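Local coordinates for extracellular solute-binding protein family 1 (Arthrobacter chlorophenolicus, PDB 4R2F), which probably captures glucose disaccharides such as laminaribiose, which is bound here, and delivers them to an ABC-type sugar importer, at residues A[40-44]-A[328-332]; A[75-79]-A[200-204]; A[276-280]-A[345-349]. All blocks are in the same frame, centred on the assembly; numbering follows the deposited sequence.

In the fold
The protein has the two-lobed fold of an extracellular solute-binding protein, with the disaccharide held inside it. Contact 1 packs helix 322-335 on strand 40-44 of the mixed sheet. Contact 2 joins two pocket loops, and contact 3 joins the loop after strand 273-275 to the chain before strand 348-349. Centres of contacts 1 and 2 are about 22 Å apart, as are those of 1 and 3, while 2 and 3 lie about 17 Å apart. Along the chain contact 2 is nested inside contact 1, and contact 3 crosses contact 1. Asp44 and Ile75 join contact 1 to contact 2, Ile204 packs on Leu276 to join contacts 2 and 3, and contacts 1 and 3 reach the same sheet.

Contact 1 (A[40-44]-A[328-332]); sequences IKFWD and FVVYY
Phe42 and Phe328 both send their rings anti to the backbone N (chi1 of Phe42 178°), and Tyr332 has the same kind of first torsion. This extends each ring away from its backbone into the gap between strand and helix. The three form an aromatic cluster in an alpha/beta lobe of the solute-binding fold. Strand 40-44 runs parallel to strands 70-74 and 96-97, and helix 322-335 covers it. Phe328 CE2 sits over one face of the Phe42 ring, offset toward the rim, 3.8 Å from Phe42 CD1. The pair is oblique, with ring planes 48° apart. Phe42 then turns its edge to the face of Tyr332. This pair is T-shaped, with planes at 60°. Its closest carbons are Phe42 CE2 and Tyr332 CZ, 3.6 Å apart. Phe42 is therefore held at a face by one helix residue and at its edge by the next turn. At the start of the strand Ile40 CG2 reaches Phe328 CB at 4.4 Å, a looser apolar touch. Phe63 adds an edge-to-face partner for Phe328. Beside the cluster, the Asp44 carboxylate is gripped by Tyr72 and Tyr52 on OD2 and by Thr98 on OD1. One water links strand to helix: it donates to Asp44 OD1 at 2.9 Å and is hydrogen-bonded to Tyr332 OH (2.8 Å).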
loop_
_atom_site.group_PDB
_atom_site.type_symbol
_atom_site.label_atom_id
_atom_site.label_comp_id
_atom_site.label_asym_id
_atom_site.label_seq_id
_atom_site.Cartn_x
_atom_site.Cartn_y
_atom_site.Cartn_z
ATOM N N ILE A 40 2.049 25.722 9.100
ATOM C CA ILE A 40 1.475 24.750 8.165
ATOM C C ILE A 40 1.434 23.412 8.883
ATOM O O ILE A 40 2.470 22.879 9.240
ATOM C CB ILE A 40 2.282 24.650 6.837
ATOM C CG1 ILE A 40 2.021 25.889 5.968
ATOM C CG2 ILE A 40 1.960 23.380 6.052
ATOM C CD1 ILE A 40 0.562 26.204 5.722
ATOM N N LYS A 41 0.229 22.885 9.100
ATOM C CA LYS A 41 0.083 21.550 9.677
ATOM C C LYS A 41 0.261 20.454 8.642
ATOM O O LYS A 41 -0.496 20.383 7.678
ATOM C CB LYS A 41 -1.284 21.396 10.336
ATOM C CG LYS A 41 -1.442 22.273 11.567
ATOM C CD LYS A 41 -2.878 22.263 12.042
ATOM C CE LYS A 41 -3.028 23.177 13.240
ATOM N NZ LYS A 41 -4.451 23.210 13.648
ATOM N N PHE A 42 1.238 19.587 8.889
ATOM C CA PHE A 42 1.498 18.422 8.067
ATOM C C PHE A 42 1.157 17.178 8.864
ATOM O O PHE A 42 1.714 16.942 9.936
ATOM C CB PHE A 42 2.952 18.405 7.666
ATOM C CG PHE A 42 3.358 17.215 6.836
ATOM C CD1 PHE A 42 2.680 16.888 5.673
ATOM C CD2 PHE A 42 4.462 16.467 7.191
ATOM C CE1 PHE A 42 3.076 15.809 4.921
ATOM C CE2 PHE A 42 4.882 15.397 6.429
ATOM C CZ PHE A 42 4.182 15.054 5.304
ATOM N N TRP A 43 0.227 16.384 8.344
ATOM C CA TRP A 43 -0.099 15.093 8.923
ATOM C C TRP A 43 0.510 13.990 8.074
ATOM O O TRP A 43 0.374 13.988 6.846
ATOM C CB TRP A 43 -1.615 14.902 8.973
ATOM C CG TRP A 43 -2.341 15.736 10.007
ATOM C CD1 TRP A 43 -1.839 16.764 10.761
ATOM C CD2 TRP A 43 -3.716 15.608 10.374
ATOM N NE1 TRP A 43 -2.827 17.281 11.577
ATOM C CE2 TRP A 43 -3.984 16.587 11.363
ATOM C CE3 TRP A 43 -4.750 14.751 9.969
ATOM C CZ2 TRP A 43 -5.249 16.746 11.947
ATOM C CZ3 TRP A 43 -6.010 14.898 10.562
ATOM C CH2 TRP A 43 -6.243 15.898 11.540
ATOM N N ASP A 44 1.096 13.011 8.753
ATOM C CA ASP A 44 1.849 11.927 8.130
ATOM C C ASP A 44 1.465 10.593 8.786
ATOM O O ASP A 44 1.020 10.572 9.932
ATOM C CB ASP A 44 3.347 12.179 8.334
ATOM C CG ASP A 44 4.243 11.383 7.352
ATOM O OD1 ASP A 44 3.767 11.007 6.255
ATOM O OD2 ASP A 44 5.442 11.193 7.656
ATOM N N PHE A 328 5.910 24.437 1.197
ATOM C CA PHE A 328 6.218 23.301 2.036
ATOM C C PHE A 328 6.333 22.070 1.169
ATOM O O PHE A 328 7.281 21.303 1.327
ATOM C CB PHE A 328 5.172 23.019 3.131
ATOM C CG PHE A 328 5.478 21.757 3.915
ATOM C CD1 PHE A 328 6.428 21.758 4.921
ATOM C CD2 PHE A 328 4.865 20.554 3.594
ATOM C CE1 PHE A 328 6.748 20.605 5.605
ATOM C CE2 PHE A 328 5.175 19.390 4.271
ATOM C CZ PHE A 328 6.130 19.413 5.282
ATOM N N VAL A 329 5.356 21.864 0.284
ATOM C CA VAL A 329 5.329 20.628 -0.511
ATOM C C VAL A 329 6.559 20.554 -1.412
ATOM O O VAL A 329 7.138 19.500 -1.557
ATOM C CB VAL A 329 4.025 20.446 -1.320
ATOM C CG1 VAL A 329 4.146 19.287 -2.320
ATOM C CG2 VAL A 329 2.823 20.222 -0.405
ATOM N N VAL A 330 6.968 21.678 -1.990
ATOM C CA VAL A 330 8.141 21.683 -2.870
ATOM C C VAL A 330 9.409 21.387 -2.055
ATOM O O VAL A 330 10.286 20.587 -2.462
ATOM C CB VAL A 330 8.233 23.028 -3.618
ATOM C CG1 VAL A 330 9.516 23.159 -4.407
ATOM C CG2 VAL A 330 7.033 23.184 -4.536
ATOM N N TYR A 331 9.498 22.020 -0.901
ATOM C CA TYR A 331 10.592 21.758 0.031
ATOM C C TYR A 331 10.645 20.274 0.402
ATOM O O TYR A 331 11.706 19.632 0.357
ATOM C CB TYR A 331 10.426 22.650 1.282
ATOM C CG TYR A 331 11.230 22.186 2.474
ATOM C CD1 TYR A 331 12.572 22.560 2.646
ATOM C CD2 TYR A 331 10.655 21.353 3.419
ATOM C CE1 TYR A 331 13.300 22.113 3.747
ATOM C CE2 TYR A 331 11.364 20.910 4.515
ATOM C CZ TYR A 331 12.683 21.281 4.680
ATOM O OH TYR A 331 13.329 20.804 5.796
ATOM N N TYR A 332 9.491 19.713 0.762
ATOM C CA TYR A 332 9.463 18.334 1.273
ATOM C C TYR A 332 9.849 17.361 0.163
ATOM O O TYR A 332 10.682 16.497 0.372
ATOM C CB TYR A 332 8.103 18.004 1.856
ATOM C CG TYR A 332 8.029 16.776 2.762
ATOM C CD1 TYR A 332 8.516 16.819 4.070
ATOM C CD2 TYR A 332 7.410 15.601 2.332
ATOM C CE1 TYR A 332 8.436 15.707 4.908
ATOM C CE2 TYR A 332 7.307 14.482 3.159
ATOM C CZ TYR A 332 7.824 14.534 4.455
ATOM O OH TYR A 332 7.722 13.464 5.311
HETATM O O HOH W 1 5.799 11.668 4.244
#

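Contact 2 (A[75-79]-A[200-204]); sequences IQWNN and AGNNI. With BGC (beta-D-glucopyranose), chain B; BGC (beta-D-glucopyranose), chain C.
Trp77 and Asn203 approach each other in the ligand pocket of this solute-binding fold, where the loops before helices 80-89 and 204-215 meet beside the bound disaccharide. Direct polar contact is made by Asn78. Its OD1 accepts from Gly201 N at 3.0 Å, with a bent N-H...O angle of 137° and the donor above the carbonyl plane. With chi1 at -163° the Asn78 amide extends away from its own N and across to Ala200 and Gly201. A water makes the second polar link. It donates to Trp77 O and to Asn203 OD1, and so ties the side chain of one loop to the backbone of the other. Van der Waals contact is led by Trp77 CB, which rests 3.6 Å from Gly201 O. The Trp77 ring and the Asn203 amide stand nearly perpendicular, with planes 86° apart. Sugar packing uses one face of the indole: O4 of the chain B glucose lies over its centre, and C5 of that glucose is 3.6 Å from Trp77 NE1. That nitrogen is bonded to Pro46 O, which probably holds the indole in place. Within its own loop, Asn202 OD1 caps Ile204 N at 3.2 Å, at the start of helix 204-215. Asn203 N bonds the sugar, donating to O6 of the chain B glucose at 2.9 Å. Asn203 OD1 also lies 2.9 Å from O4 of the chain B glucose.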
loop_
_atom_site.group_PDB
_atom_site.type_symbol
_atom_site.label_atom_id
_atom_site.label_comp_id
_atom_site.label_asym_id
_atom_site.label_seq_id
_atom_site.Cartn_x
_atom_site.Cartn_y
_atom_site.Cartn_z
ATOM N N ILE A 75 -0.715 10.451 12.227
ATOM C CA ILE A 75 -2.061 9.896 12.266
ATOM C C ILE A 75 -1.894 8.385 12.206
ATOM O O ILE A 75 -1.185 7.887 11.352
ATOM C CB ILE A 75 -2.882 10.381 11.047
ATOM C CG1 ILE A 75 -2.947 11.900 11.023
ATOM C CG2 ILE A 75 -4.277 9.764 11.068
ATOM C CD1 ILE A 75 -3.644 12.520 12.230
ATOM N N GLN A 76 -2.527 7.650 13.119
ATOM C CA GLN A 76 -2.413 6.185 13.135
ATOM C C GLN A 76 -3.206 5.547 11.984
ATOM O O GLN A 76 -4.159 6.121 11.490
ATOM C CB GLN A 76 -2.892 5.618 14.476
ATOM C CG GLN A 76 -2.080 6.083 15.694
ATOM C CD GLN A 76 -0.587 5.760 15.591
ATOM O OE1 GLN A 76 0.262 6.616 15.827
ATOM N NE2 GLN A 76 -0.269 4.535 15.231
ATOM N N TRP A 77 -2.789 4.360 11.550
ATOM C CA TRP A 77 -3.494 3.689 10.488
ATOM C C TRP A 77 -4.914 3.256 10.871
ATOM O O TRP A 77 -5.810 3.292 10.022
ATOM C CB TRP A 77 -2.709 2.482 9.999
ATOM C CG TRP A 77 -1.624 2.843 9.067
ATOM C CD1 TRP A 77 -0.283 2.695 9.267
ATOM C CD2 TRP A 77 -1.777 3.428 7.776
ATOM N NE1 TRP A 77 0.414 3.153 8.170
ATOM C CE2 TRP A 77 -0.483 3.604 7.241
ATOM C CE3 TRP A 77 -2.883 3.808 7.009
ATOM C CZ2 TRP A 77 -0.275 4.157 5.985
ATOM C CZ3 TRP A 77 -2.676 4.352 5.763
ATOM C CH2 TRP A 77 -1.388 4.535 5.265
ATOM N N ASN A 78 -5.141 2.836 12.114
ATOM C CA ASN A 78 -6.468 2.292 12.448
ATOM C C ASN A 78 -7.523 3.382 12.307
ATOM O O ASN A 78 -7.383 4.480 12.877
ATOM C CB ASN A 78 -6.520 1.695 13.846
ATOM C CG ASN A 78 -7.736 0.788 14.039
ATOM O OD1 ASN A 78 -7.946 -0.182 13.294
ATOM N ND2 ASN A 78 -8.543 1.101 15.024
ATOM N N ASN A 79 -8.540 3.100 11.502
ATOM C CA ASN A 79 -9.647 4.030 11.331
ATOM C C ASN A 79 -9.227 5.357 10.662
ATOM O O ASN A 79 -9.913 6.382 10.809
ATOM C CB ASN A 79 -10.306 4.318 12.708
ATOM C CG ASN A 79 -11.820 4.486 12.620
ATOM O OD1 ASN A 79 -12.458 3.998 11.694
ATOM N ND2 ASN A 79 -12.393 5.176 13.583
ATOM N N ALA A 200 -6.295 -4.727 14.157
ATOM C CA ALA A 200 -6.465 -3.271 14.169
ATOM C C ALA A 200 -5.209 -2.590 13.626
ATOM O O ALA A 200 -4.097 -2.931 14.010
ATOM C CB ALA A 200 -6.747 -2.767 15.577
ATOM N N GLY A 201 -5.399 -1.638 12.732
ATOM C CA GLY A 201 -4.280 -0.936 12.112
ATOM C C GLY A 201 -3.576 -1.678 10.982
ATOM O O GLY A 201 -2.697 -1.131 10.339
ATOM N N ASN A 202 -3.935 -2.928 10.752
ATOM C CA ASN A 202 -3.237 -3.758 9.774
ATOM C C ASN A 202 -4.105 -3.951 8.527
ATOM O O ASN A 202 -5.104 -4.665 8.555
ATOM C CB ASN A 202 -2.894 -5.107 10.412
ATOM C CG ASN A 202 -1.899 -5.883 9.608
ATOM O OD1 ASN A 202 -1.530 -5.475 8.513
ATOM N ND2 ASN A 202 -1.452 -7.002 10.143
ATOM N N ASN A 203 -3.690 -3.321 7.431
ATOM C CA ASN A 203 -4.379 -3.395 6.127
ATOM C C ASN A 203 -3.817 -4.426 5.139
ATOM O O ASN A 203 -4.309 -4.583 4.002
ATOM C CB ASN A 203 -4.343 -2.001 5.475
ATOM C CG ASN A 203 -5.060 -0.967 6.297
ATOM O OD1 ASN A 203 -4.509 0.072 6.666
ATOM N ND2 ASN A 203 -6.287 -1.253 6.607
ATOM N N ILE A 204 -2.818 -5.178 5.570
ATOM C CA ILE A 204 -2.168 -6.124 4.668
ATOM C C ILE A 204 -3.131 -7.237 4.228
ATOM O O ILE A 204 -3.112 -7.658 3.060
ATOM C CB ILE A 204 -0.897 -6.684 5.323
ATOM C CG1 ILE A 204 0.146 -5.559 5.463
ATOM C CG2 ILE A 204 -0.343 -7.889 4.578
ATOM C CD1 ILE A 204 0.675 -4.979 4.152
HETATM C C2 BGC B . 1.707 0.126 4.357
HETATM C C3 BGC B . 0.263 0.652 4.351
HETATM C C4 BGC B . -0.569 -0.156 5.357
HETATM C C5 BGC B . 0.123 -0.164 6.745
HETATM C C6 BGC B . -0.688 -0.891 7.825
HETATM C C1 BGC B . 2.251 0.088 5.797
HETATM O O1 BGC B . 3.559 -0.482 5.834
HETATM O O2 BGC B . 2.521 0.953 3.508
HETATM O O3 BGC B . -0.232 0.604 2.986
HETATM O O4 BGC B . -1.898 0.350 5.534
HETATM O O5 BGC B . 1.384 -0.754 6.584
HETATM O O6 BGC B . -0.999 -2.215 7.389
HETATM C C2 BGC C . -1.089 1.929 1.206
HETATM C C3 BGC C . -2.077 3.070 0.963
HETATM C C4 BGC C . -3.480 2.634 1.363
HETATM C C5 BGC C . -3.481 2.135 2.802
HETATM C C6 BGC C . -4.848 1.568 3.211
HETATM C C1 BGC C . -1.163 1.619 2.691
HETATM O O2 BGC C . 0.231 2.303 0.828
HETATM O O3 BGC C . -2.060 3.461 -0.409
HETATM O O4 BGC C . -4.364 3.746 1.300
HETATM O O5 BGC C . -2.481 1.127 2.981
HETATM O O6 BGC C . -5.215 0.407 2.434
HETATM O O HOH W 2 -6.315 1.115 8.701
#

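Contact 3 (A[276-280]-A[345-349]); sequences LTLGV and MNALP
The amide of Asn346 is the flat group here, and the 276-280 loop covers one of its faces. Thr277 OG1, Leu278 O and Gly279 O all approach from that side; Ala48 also touches the side chain. At its edge, ND2 bonds to Met345 O at 3.1 Å, with the oxygen tilted 16° from the amide plane. This bond, which comes in from the side of the C=O, probably limits the amide's rotation. The contact joins two loops beside the sugar pocket of the solute-binding fold. The Thr277 side chain comes within about 4 Å of the bound glucose, nearest atoms. Thr277 OG1 (chi1 71°) is turned toward Leu278 O and donates to it at 3.0 Å. A water bridges the backbones, accepting from Leu278 N at 3.0 Å. It also bonds Asn346 O at 2.6 Å, though other acceptors may share its protons. On the apolar side Leu278 CD1 meets Leu348 CD2 at 3.6 Å, and helix 364-373 packs on both leucines. Ala347 N is buried with no partner in the model, against Leu278 CB and CD2. The segments are joined by a bridging water and a weak CA-H...O contact, Asn346 CA to Leu278 O, rather than by a direct N-H...O bond.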
loop_
_atom_site.group_PDB
_atom_site.type_symbol
_atom_site.label_atom_id
_atom_site.label_comp_id
_atom_site.label_asym_id
_atom_site.label_seq_id
_atom_site.Cartn_x
_atom_site.Cartn_y
_atom_site.Cartn_z
ATOM N N LEU A 276 4.154 -8.886 1.683
ATOM C CA LEU A 276 4.340 -7.714 2.514
ATOM C C LEU A 276 4.708 -6.461 1.712
ATOM O O LEU A 276 3.970 -6.037 0.840
ATOM C CB LEU A 276 5.315 -7.997 3.659
ATOM C CG LEU A 276 5.182 -7.127 4.910
ATOM C CD1 LEU A 276 3.739 -6.751 5.166
ATOM C CD2 LEU A 276 5.791 -7.782 6.132
ATOM N N THR A 277 5.859 -5.886 2.019
ATOM C CA THR A 277 6.280 -4.617 1.461
ATOM C C THR A 277 7.726 -4.670 1.039
ATOM O O THR A 277 8.429 -5.612 1.332
ATOM C CB THR A 277 6.163 -3.477 2.483
ATOM O OG1 THR A 277 7.162 -3.635 3.490
ATOM C CG2 THR A 277 4.798 -3.459 3.120
ATOM N N LEU A 278 8.161 -3.645 0.333
ATOM C CA LEU A 278 9.575 -3.459 0.100
ATOM C C LEU A 278 10.265 -3.230 1.445
ATOM O O LEU A 278 9.702 -2.609 2.330
ATOM C CB LEU A 278 9.798 -2.262 -0.810
ATOM C CG LEU A 278 11.244 -1.934 -1.149
ATOM C CD1 LEU A 278 11.342 -1.245 -2.490
ATOM C CD2 LEU A 278 11.879 -1.092 -0.061
ATOM N N GLY A 279 11.473 -3.760 1.591
ATOM C CA GLY A 279 12.316 -3.526 2.781
ATOM C C GLY A 279 11.938 -4.297 4.019
ATOM O O GLY A 279 12.190 -3.848 5.120
ATOM N N VAL A 280 11.374 -5.485 3.855
ATOM C CA VAL A 280 10.953 -6.256 5.010
ATOM C C VAL A 280 12.060 -6.519 6.054
ATOM O O VAL A 280 11.804 -6.356 7.234
ATOM C CB VAL A 280 10.311 -7.599 4.582
ATOM C CG1 VAL A 280 10.179 -8.567 5.756
ATOM C CG2 VAL A 280 8.948 -7.374 3.935
ATOM N N MET A 345 12.576 3.706 4.228
ATOM C CA MET A 345 11.322 3.489 3.492
ATOM C C MET A 345 10.981 2.027 3.206
ATOM O O MET A 345 11.862 1.167 3.003
ATOM C CB MET A 345 11.353 4.259 2.179
ATOM C CG MET A 345 11.353 5.778 2.325
ATOM S SD MET A 345 9.893 6.443 3.126
ATOM C CE MET A 345 8.632 5.838 2.025
ATOM N N ASN A 346 9.679 1.746 3.231
ATOM C CA ASN A 346 9.139 0.441 2.852
ATOM C C ASN A 346 8.319 0.559 1.545
ATOM O O ASN A 346 7.270 -0.075 1.391
ATOM C CB ASN A 346 8.253 -0.111 3.955
ATOM C CG ASN A 346 9.036 -0.614 5.144
ATOM O OD1 ASN A 346 8.440 -1.015 6.133
ATOM N ND2 ASN A 346 10.364 -0.592 5.061
ATOM N N ALA A 347 8.842 1.350 0.615
ATOM C CA ALA A 347 8.183 1.616 -0.663
ATOM C C ALA A 347 9.205 2.008 -1.709
ATOM O O ALA A 347 10.339 2.335 -1.376
ATOM C CB ALA A 347 7.155 2.722 -0.502
ATOM N N LEU A 348 8.789 1.963 -2.969
ATOM C CA LEU A 348 9.614 2.398 -4.084
ATOM C C LEU A 348 9.571 3.913 -4.183
ATOM O O LEU A 348 8.569 4.516 -3.840
ATOM C CB LEU A 348 9.107 1.775 -5.384
ATOM C CG LEU A 348 9.314 0.274 -5.550
ATOM C CD1 LEU A 348 8.420 -0.255 -6.646
ATOM C CD2 LEU A 348 10.751 -0.061 -5.864
ATOM N N PRO A 349 10.661 4.540 -4.647
ATOM C CA PRO A 349 10.608 5.979 -4.968
ATOM C C PRO A 349 9.878 6.271 -6.272
ATOM O O PRO A 349 9.632 5.363 -7.060
ATOM C CB PRO A 349 12.087 6.378 -5.092
ATOM C CG PRO A 349 12.811 5.114 -5.377
ATOM C CD PRO A 349 12.016 3.979 -4.798
HETATM O O HOH W 3 6.493 -1.383 -0.697
#